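Local coordinates for protein ferredoxin (Nitrosospira multiformis, PDB 3LMF) that is of unknown function but probably stores copper(I) ions along the cysteine-lined core of its four-helix bundle, at residues A[23-28]-A[95-100]; A[50-55]-A[79-84]; A[32-37]-A[44-49]. All blocks are in the same frame, centred on the assembly; numbering follows the deposited sequence.

How the contacts relate
Helix 8-36 opens the chain and carries the first partner of two contacts. Contact 3 comes first: after a short connection, segment 44-49 on helix 43-64 doubles back onto 32-37, closing the smallest loop. Contact 2 then joins the middle of helix 43-64 to helix 70-90, and contact 1 brings helix 95-112 back to helix 8-36, completing the four-helix bundle. Contacts 2 and 3 follow one another in series, and both are nested inside the long loop closed by contact 1. They meet in the core: Cys25 of contact 1 packs on Cys52 of contact 2, while Met49 of contact 3 reaches both Cys97 and Cys84.

Contact 1: residues A[23-28]-A[95-100]; sequences RTCLRM and EECVQT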
loop_
_atom_site.group_PDB
_atom_site.type_symbol
_atom_site.label_atom_id
_atom_site.label_comp_id
_atom_site.label_asym_id
_atom_site.label_seq_id
_atom_site.Cartn_x
_atom_site.Cartn_y
_atom_site.Cartn_z
ATOM N N ARG A 23 -9.299 -3.366 7.786
ATOM C CA ARG A 23 -8.822 -4.556 8.473
ATOM C C ARG A 23 -9.780 -5.738 8.318
ATOM O O ARG A 23 -9.356 -6.861 8.041
ATOM C CB ARG A 23 -8.592 -4.249 9.953
ATOM C CG ARG A 23 -7.366 -3.382 10.174
ATOM C CD ARG A 23 -7.222 -2.952 11.608
ATOM N NE ARG A 23 -7.289 -4.078 12.523
ATOM C CZ ARG A 23 -6.956 -4.017 13.806
ATOM N NH1 ARG A 23 -7.060 -5.098 14.570
ATOM N NH2 ARG A 23 -6.505 -2.882 14.322
ATOM N N THR A 24 -11.069 -5.471 8.488
ATOM C CA THR A 24 -12.107 -6.486 8.373
ATOM C C THR A 24 -12.189 -7.078 6.964
ATOM O O THR A 24 -12.246 -8.291 6.803
ATOM C CB THR A 24 -13.487 -5.898 8.762
ATOM O OG1 THR A 24 -13.433 -5.415 10.110
ATOM C CG2 THR A 24 -14.590 -6.953 8.658
ATOM N N CYS A 25 -12.195 -6.241 5.936
ATOM C CA CYS A 25 -12.282 -6.783 4.594
ATOM C C CYS A 25 -11.079 -7.651 4.229
ATOM O O CYS A 25 -11.252 -8.746 3.691
ATOM C CB CYS A 25 -12.488 -5.654 3.579
ATOM S SG CYS A 25 -14.160 -4.893 3.738
ATOM N N LEU A 26 -9.872 -7.185 4.540
ATOM C CA LEU A 26 -8.661 -7.952 4.232
ATOM C C LEU A 26 -8.651 -9.280 4.994
ATOM O O LEU A 26 -8.407 -10.340 4.413
ATOM C CB LEU A 26 -7.402 -7.158 4.614
ATOM C CG LEU A 26 -6.171 -7.246 3.703
ATOM C CD1 LEU A 26 -4.918 -6.879 4.513
ATOM C CD2 LEU A 26 -6.022 -8.643 3.122
ATOM N N ARG A 27 -8.914 -9.211 6.295
ATOM C CA ARG A 27 -8.915 -10.396 7.141
ATOM C C ARG A 27 -9.901 -11.463 6.691
ATOM O O ARG A 27 -9.537 -12.625 6.490
ATOM C CB ARG A 27 -9.212 -10.008 8.594
ATOM C CG ARG A 27 -9.363 -11.199 9.539
ATOM C CD ARG A 27 -9.427 -10.747 10.994
ATOM N NE ARG A 27 -10.568 -9.872 11.272
ATOM C CZ ARG A 27 -11.832 -10.282 11.349
ATOM N NH1 ARG A 27 -12.132 -11.562 11.167
ATOM N NH2 ARG A 27 -12.797 -9.411 11.617
HETATM N N MSE A 28 -11.152 -11.070 6.518
HETATM C CA MSE A 28 -12.175 -12.021 6.118
HETATM C C MSE A 28 -11.956 -12.615 4.734
HETATM O O MSE A 28 -12.172 -13.813 4.525
HETATM C CB MSE A 28 -13.543 -11.361 6.221
HETATM C CG MSE A 28 -13.762 -10.784 7.598
HETATM SE SE MSE A 28 -15.573 -10.892 8.172
HETATM C CE MSE A 28 -15.520 -12.699 8.876
ATOM N N GLU A 95 -21.623 -11.395 8.436
ATOM C CA GLU A 95 -22.361 -10.318 9.097
ATOM C C GLU A 95 -21.467 -9.161 9.522
ATOM O O GLU A 95 -21.833 -7.996 9.373
ATOM C CB GLU A 95 -23.107 -10.845 10.328
ATOM C CG GLU A 95 -24.198 -11.867 10.034
ATOM C CD GLU A 95 -23.647 -13.206 9.579
ATOM O OE1 GLU A 95 -22.796 -13.775 10.300
ATOM O OE2 GLU A 95 -24.065 -13.684 8.499
ATOM N N GLU A 96 -20.297 -9.478 10.060
ATOM C CA GLU A 96 -19.383 -8.443 10.517
ATOM C C GLU A 96 -18.927 -7.526 9.377
ATOM O O GLU A 96 -18.714 -6.331 9.579
ATOM C CB GLU A 96 -18.167 -9.086 11.185
ATOM C CG GLU A 96 -17.230 -8.090 11.845
ATOM C CD GLU A 96 -16.056 -8.762 12.532
ATOM O OE1 GLU A 96 -15.215 -8.035 13.107
ATOM O OE2 GLU A 96 -15.978 -10.012 12.492
ATOM N N CYS A 97 -18.786 -8.089 8.182
ATOM C CA CYS A 97 -18.343 -7.318 7.030
ATOM C C CYS A 97 -19.428 -6.372 6.517
ATOM O O CYS A 97 -19.143 -5.231 6.150
ATOM C CB CYS A 97 -17.890 -8.257 5.913
ATOM S SG CYS A 97 -16.878 -7.459 4.655
ATOM N N VAL A 98 -20.670 -6.849 6.487
ATOM C CA VAL A 98 -21.787 -6.025 6.040
ATOM C C VAL A 98 -21.859 -4.780 6.921
ATOM O O VAL A 98 -21.938 -3.658 6.425
ATOM C CB VAL A 98 -23.140 -6.779 6.150
ATOM C CG1 VAL A 98 -24.276 -5.865 5.718
ATOM C CG2 VAL A 98 -23.120 -8.036 5.290
ATOM N N GLN A 99 -21.814 -4.995 8.232
ATOM C CA GLN A 99 -21.883 -3.924 9.222
ATOM C C GLN A 99 -20.810 -2.849 9.056
ATOM O O GLN A 99 -21.114 -1.654 8.996
ATOM C CB GLN A 99 -21.770 -4.521 10.626
ATOM C CG GLN A 99 -21.668 -3.496 11.745
ATOM C CD GLN A 99 -22.997 -3.223 12.426
ATOM O OE1 GLN A 99 -23.954 -2.768 11.795
ATOM N NE2 GLN A 99 -23.065 -3.509 13.727
ATOM N N THR A 100 -19.554 -3.280 8.989
ATOM C CA THR A 100 -18.446 -2.345 8.866
ATOM C C THR A 100 -18.445 -1.608 7.526
ATOM O O THR A 100 -18.101 -0.433 7.468
ATOM C CB THR A 100 -17.088 -3.059 9.079
ATOM O OG1 THR A 100 -16.053 -2.076 9.210
ATOM C CG2 THR A 100 -16.764 -3.980 7.908
#
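Thr24 and Cys97 mark the closest backbone approach, 6.4 Å between their CA atoms, where segments 23-28 and 95-100, on helices 8-36 and 95-112, run nearly antiparallel, 153° between their directions and local axes 9.7 Å apart. Thr24 meets Thr100 tip to tip, methyl CG2 to methyl CG2 at 3.8 Å. Its first torsion (chi1 -59°) sends CG2 across to the other helix and leaves OG1 beside its own backbone N, where it hydrogen-bonds to His20 O. Deeper in, Cys25 SG lies 3.8 Å from Cys97 SG, too far for a disulfide. This is the four-helix bundle of the Csp family, in which inward-facing cysteines bind copper(I), and the two thiols are consistent with such a role here. Cys97 also touches Cys88 of helix 70-90. Selenomethionine Met28 packs its SE against Cys97 CB at 4.2 Å. At the margin, Arg27 bends at chi3 to meet the extended Glu96 at about a right angle. The carboxylate comes to the guanidinium edge, the planes 39° apart, with Arg27 NH2 3.2 Å from Glu96 OE1 in a salt bridge and weakly hydrogen-bonded to OE2.

Contact 2: residues A[50-55]-A[79-84]; sequences MNCAEI and EICDAC
Cys52 and Ile80 carry most of this contact, which is apolar throughout. Their CA atoms are 5.9 Å apart, where segments 50-55 and 79-84, on helices 43-64 and 70-90, pass nearly antiparallel, with local axes 9.2 Å apart and 149° between their directions. The aliphatic half belongs to the isoleucines. Ile80 CG2, set anti to its own backbone N, presses onto the backbone of the facing helix, 3.7 Å from Cys52 CA. The other branch runs out to CD1, which settles against Ile55 at the root of the side chain, 3.8 Å from Ile55 CB and in similar touch with CG1 and CG2, so one methyl is held against the whole branch point. Replacing Ile80 with an alanine would probably open a gap over Cys52 CA and leave Ile55 without its main apolar mate across the helices.

The sulfur half lies beside it, facing the bundle core. Cys52 SG, anti to its backbone N (chi1 -174°), stands 3.9 Å from Cys81 SG, and Cys84 SG leans on Cys52 CB, also at 3.9 Å. These are packing distances between unlinked cysteines, a cluster that could take part in metal binding.

On the outer flank the third subunit closes over the pair: its Phe62 packs on Asn51 and Ile80, and its Ser67 hydrogen-bonds Asn51 OD1. Within the chain each helix reaches further partners from here. Cys52 also touches Cys25 of helix 8-36, whereas Cys81 and Cys84 meet Cys104 and Cys101 of helix 95-112, so the cysteine side chains link all four helices.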
loop_
_atom_site.group_PDB
_atom_site.type_symbol
_atom_site.label_atom_id
_atom_site.label_comp_id
_atom_site.label_asym_id
_atom_site.label_seq_id
_atom_site.Cartn_x
_atom_site.Cartn_y
_atom_site.Cartn_z
HETATM N N MSE A 50 -11.113 -7.280 -1.868
HETATM C CA MSE A 50 -9.768 -6.720 -1.880
HETATM C C MSE A 50 -9.770 -5.254 -2.300
HETATM O O MSE A 50 -8.993 -4.450 -1.776
HETATM C CB MSE A 50 -8.857 -7.532 -2.811
HETATM C CG MSE A 50 -8.605 -8.965 -2.348
HETATM SE SE MSE A 50 -7.911 -9.052 -0.531
HETATM C CE MSE A 50 -6.227 -8.138 -0.831
ATOM N N ASN A 51 -10.639 -4.907 -3.246
ATOM C CA ASN A 51 -10.747 -3.527 -3.717
ATOM C C ASN A 51 -11.180 -2.657 -2.551
ATOM O O ASN A 51 -10.623 -1.590 -2.313
ATOM C CB ASN A 51 -11.791 -3.410 -4.832
ATOM C CG ASN A 51 -11.304 -3.966 -6.156
ATOM O OD1 ASN A 51 -12.073 -4.089 -7.109
ATOM N ND2 ASN A 51 -10.024 -4.296 -6.223
ATOM N N CYS A 52 -12.187 -3.127 -1.825
ATOM C CA CYS A 52 -12.699 -2.395 -0.684
ATOM C C CYS A 52 -11.601 -2.177 0.355
ATOM O O CYS A 52 -11.448 -1.069 0.872
ATOM C CB CYS A 52 -13.880 -3.140 -0.059
ATOM S SG CYS A 52 -14.704 -2.236 1.269
ATOM N N ALA A 53 -10.825 -3.214 0.658
ATOM C CA ALA A 53 -9.744 -3.065 1.635
ATOM C C ALA A 53 -8.722 -2.035 1.150
ATOM O O ALA A 53 -8.230 -1.218 1.929
ATOM C CB ALA A 53 -9.061 -4.411 1.879
ATOM N N GLU A 54 -8.422 -2.085 -0.144
ATOM C CA GLU A 54 -7.483 -1.170 -0.785
ATOM C C GLU A 54 -7.948 0.286 -0.689
ATOM O O GLU A 54 -7.236 1.134 -0.159
ATOM C CB GLU A 54 -7.326 -1.546 -2.260
ATOM C CG GLU A 54 -6.313 -0.712 -3.032
ATOM C CD GLU A 54 -4.891 -1.030 -2.644
ATOM O OE1 GLU A 54 -3.959 -0.491 -3.280
ATOM O OE2 GLU A 54 -4.697 -1.822 -1.693
ATOM N N ILE A 55 -9.142 0.572 -1.209
ATOM C CA ILE A 55 -9.669 1.927 -1.175
ATOM C C ILE A 55 -9.788 2.458 0.259
ATOM O O ILE A 55 -9.460 3.615 0.510
ATOM C CB ILE A 55 -11.044 2.039 -1.911
ATOM C CG1 ILE A 55 -11.389 3.513 -2.162
ATOM C CG2 ILE A 55 -12.149 1.438 -1.066
ATOM C CD1 ILE A 55 -10.343 4.289 -2.965
ATOM N N GLU A 79 -18.712 4.485 -2.247
ATOM C CA GLU A 79 -19.353 3.744 -3.320
ATOM C C GLU A 79 -18.911 2.276 -3.314
ATOM O O GLU A 79 -19.740 1.375 -3.429
ATOM C CB GLU A 79 -19.018 4.398 -4.656
ATOM C CG GLU A 79 -19.960 4.044 -5.778
ATOM C CD GLU A 79 -19.704 4.879 -7.021
ATOM O OE1 GLU A 79 -19.662 6.122 -6.898
ATOM O OE2 GLU A 79 -19.548 4.295 -8.114
ATOM N N ILE A 80 -17.609 2.043 -3.167
ATOM C CA ILE A 80 -17.067 0.687 -3.149
ATOM C C ILE A 80 -17.501 -0.079 -1.900
ATOM O O ILE A 80 -17.763 -1.275 -1.961
ATOM C CB ILE A 80 -15.522 0.721 -3.247
ATOM C CG1 ILE A 80 -15.121 1.355 -4.574
ATOM C CG2 ILE A 80 -14.945 -0.679 -3.117
ATOM C CD1 ILE A 80 -13.652 1.704 -4.683
ATOM N N CYS A 81 -17.582 0.618 -0.771
ATOM C CA CYS A 81 -18.010 -0.008 0.475
ATOM C C CYS A 81 -19.462 -0.487 0.369
ATOM O O CYS A 81 -19.785 -1.587 0.822
ATOM C CB CYS A 81 -17.872 0.970 1.650
ATOM S SG CYS A 81 -16.149 1.272 2.205
ATOM N N ASP A 82 -20.335 0.336 -0.220
ATOM C CA ASP A 82 -21.741 -0.037 -0.382
ATOM C C ASP A 82 -21.857 -1.277 -1.249
ATOM O O ASP A 82 -22.647 -2.175 -0.959
ATOM C CB ASP A 82 -22.563 1.083 -1.033
ATOM C CG ASP A 82 -22.975 2.166 -0.051
ATOM O OD1 ASP A 82 -23.453 1.834 1.059
ATOM O OD2 ASP A 82 -22.844 3.358 -0.403
ATOM N N ALA A 83 -21.089 -1.321 -2.329
ATOM C CA ALA A 83 -21.143 -2.479 -3.205
ATOM C C ALA A 83 -20.615 -3.713 -2.473
ATOM O O ALA A 83 -21.196 -4.788 -2.577
ATOM C CB ALA A 83 -20.338 -2.222 -4.485
ATOM N N CYS A 84 -19.532 -3.564 -1.714
ATOM C CA CYS A 84 -18.979 -4.707 -0.992
ATOM C C CYS A 84 -19.963 -5.219 0.060
ATOM O O CYS A 84 -20.082 -6.424 0.272
ATOM C CB CYS A 84 -17.642 -4.339 -0.333
ATOM S SG CYS A 84 -16.794 -5.723 0.502
#

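Contact 3: residues A[32-37]-A[44-49]; sequences HCLEAG and DHLRLM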
loop_
_atom_site.group_PDB
_atom_site.type_symbol
_atom_site.label_atom_id
_atom_site.label_comp_id
_atom_site.label_asym_id
_atom_site.label_seq_id
_atom_site.Cartn_x
_atom_site.Cartn_y
_atom_site.Cartn_z
ATOM N N HIS A 32 -11.561 -16.271 6.295
ATOM C CA HIS A 32 -12.900 -16.853 6.197
ATOM C C HIS A 32 -13.303 -17.262 4.774
ATOM O O HIS A 32 -13.565 -18.436 4.510
ATOM C CB HIS A 32 -13.937 -15.870 6.752
ATOM C CG HIS A 32 -15.326 -16.431 6.829
ATOM N ND1 HIS A 32 -16.444 -15.630 6.910
ATOM C CD2 HIS A 32 -15.774 -17.709 6.847
ATOM C CE1 HIS A 32 -17.524 -16.393 6.971
ATOM N NE2 HIS A 32 -17.144 -17.655 6.935
ATOM N N CYS A 33 -13.349 -16.297 3.862
ATOM C CA CYS A 33 -13.744 -16.572 2.491
ATOM C C CYS A 33 -12.874 -17.591 1.761
ATOM O O CYS A 33 -13.395 -18.470 1.077
ATOM C CB CYS A 33 -13.819 -15.266 1.691
ATOM S SG CYS A 33 -15.146 -14.153 2.250
ATOM N N LEU A 34 -11.558 -17.483 1.888
ATOM C CA LEU A 34 -10.678 -18.437 1.214
ATOM C C LEU A 34 -10.826 -19.851 1.771
ATOM O O LEU A 34 -10.715 -20.830 1.034
ATOM C CB LEU A 34 -9.210 -17.995 1.314
ATOM C CG LEU A 34 -8.790 -16.849 0.393
ATOM C CD1 LEU A 34 -7.307 -16.540 0.571
ATOM C CD2 LEU A 34 -9.086 -17.237 -1.045
ATOM N N GLU A 35 -11.091 -19.959 3.067
ATOM C CA GLU A 35 -11.238 -21.267 3.696
ATOM C C GLU A 35 -12.639 -21.866 3.542
ATOM O O GLU A 35 -12.853 -23.037 3.853
ATOM C CB GLU A 35 -10.864 -21.167 5.174
ATOM C CG GLU A 35 -9.421 -20.733 5.391
ATOM C CD GLU A 35 -9.169 -20.217 6.793
ATOM O OE1 GLU A 35 -8.027 -19.790 7.072
ATOM O OE2 GLU A 35 -10.114 -20.231 7.612
ATOM N N ALA A 36 -13.582 -21.066 3.052
ATOM C CA ALA A 36 -14.953 -21.530 2.856
ATOM C C ALA A 36 -15.177 -21.968 1.413
ATOM O O ALA A 36 -16.027 -22.811 1.140
ATOM C CB ALA A 36 -15.936 -20.426 3.222
ATOM N N GLY A 37 -14.411 -21.394 0.492
ATOM C CA GLY A 37 -14.558 -21.741 -0.909
ATOM C C GLY A 37 -15.959 -21.448 -1.419
ATOM O O GLY A 37 -16.675 -20.622 -0.851
ATOM N N ASP A 44 -15.951 -12.023 -8.803
ATOM C CA ASP A 44 -16.446 -10.687 -8.487
ATOM C C ASP A 44 -16.462 -10.362 -6.994
ATOM O O ASP A 44 -16.129 -9.247 -6.600
ATOM C CB ASP A 44 -17.856 -10.476 -9.060
ATOM C CG ASP A 44 -17.904 -10.598 -10.578
ATOM O OD1 ASP A 44 -17.030 -10.027 -11.265
ATOM O OD2 ASP A 44 -18.833 -11.256 -11.088
ATOM N N HIS A 45 -16.845 -11.320 -6.161
ATOM C CA HIS A 45 -16.899 -11.074 -4.728
ATOM C C HIS A 45 -15.528 -10.827 -4.114
ATOM O O HIS A 45 -15.324 -9.833 -3.413
ATOM C CB HIS A 45 -17.572 -12.242 -4.007
ATOM C CG HIS A 45 -17.403 -12.210 -2.515
ATOM N ND1 HIS A 45 -17.944 -11.225 -1.724
ATOM C CD2 HIS A 45 -16.727 -13.038 -1.683
ATOM C CE1 HIS A 45 -17.610 -11.445 -0.460
ATOM N NE2 HIS A 45 -16.871 -12.537 -0.410
ATOM N N LEU A 46 -14.587 -11.731 -4.368
ATOM C CA LEU A 46 -13.252 -11.584 -3.803
ATOM C C LEU A 46 -12.574 -10.299 -4.288
ATOM O O LEU A 46 -12.015 -9.565 -3.475
ATOM C CB LEU A 46 -12.396 -12.811 -4.132
ATOM C CG LEU A 46 -11.285 -13.067 -3.112
ATOM C CD1 LEU A 46 -11.895 -13.362 -1.742
ATOM C CD2 LEU A 46 -10.436 -14.234 -3.573
ATOM N N ARG A 47 -12.635 -10.015 -5.592
ATOM C CA ARG A 47 -12.035 -8.787 -6.114
ATOM C C ARG A 47 -12.573 -7.599 -5.342
ATOM O O ARG A 47 -11.821 -6.724 -4.906
ATOM C CB ARG A 47 -12.390 -8.527 -7.579
ATOM C CG ARG A 47 -11.705 -9.358 -8.614
ATOM C CD ARG A 47 -11.809 -8.662 -9.969
ATOM N NE ARG A 47 -11.411 -9.549 -11.051
ATOM C CZ ARG A 47 -12.237 -10.377 -11.678
ATOM N NH1 ARG A 47 -13.519 -10.426 -11.336
ATOM N NH2 ARG A 47 -11.776 -11.176 -12.631
ATOM N N LEU A 48 -13.893 -7.560 -5.206
ATOM C CA LEU A 48 -14.542 -6.462 -4.508
ATOM C C LEU A 48 -14.007 -6.365 -3.085
ATOM O O LEU A 48 -13.692 -5.282 -2.602
ATOM C CB LEU A 48 -16.058 -6.666 -4.491
ATOM C CG LEU A 48 -16.891 -5.443 -4.097
ATOM C CD1 LEU A 48 -16.458 -4.229 -4.907
ATOM C CD2 LEU A 48 -18.365 -5.746 -4.336
HETATM N N MSE A 49 -13.890 -7.512 -2.431
HETATM C CA MSE A 49 -13.395 -7.562 -1.072
HETATM C C MSE A 49 -12.022 -6.899 -0.972
HETATM O O MSE A 49 -11.794 -6.056 -0.100
HETATM C CB MSE A 49 -13.296 -9.009 -0.613
HETATM C CG MSE A 49 -13.479 -9.165 0.864
HETATM SE SE MSE A 49 -15.327 -8.876 1.360
HETATM C CE MSE A 49 -15.307 -10.025 2.910
#
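Cys33 and Leu46 stand nearest in backbone, yet their CA atoms are 8.0 Å apart. Segments 32-36 and 44-49, at the end of helix 8-36 and the start of helix 43-64, run nearly antiparallel, 160° between directions, with local axes 11.8 Å apart, wider than in the other two contacts. Together they form a helical hairpin at one end of the four-helix bundle. The first helix gives out at Gly37, whose positive phi of 60° takes the chain into the turn.

Side chains bridge the wide spacing in two layers. On the outer side Leu34 and Leu46 meet at about a right angle, methyl CD2 to methyl CD2 at 4.2 Å; the same leucines pack on Leu46 and Leu34 of the fourth subunit, so the hairpin is also part of a subunit interface. Leu46 CD1 lies more loosely against Cys33 CB.

The inner layer centres on the Cys33 thiol. With CG anti to the backbone N (chi1 167°), His45 swings its ring across to the first helix and offers an edge, with Cys33 SG in the ring plane, 3.6 Å from His45 NE2. Ser87 OG of helix 70-90 is hydrogen-bonded to His45 ND1, which helps hold the ring's rotation. Met94 packs on Cys33, His45 and Met49. Selenomethionine Met49, bent at chi2, brings its terminal methyl CE to 4.2 Å from Cys33 SG.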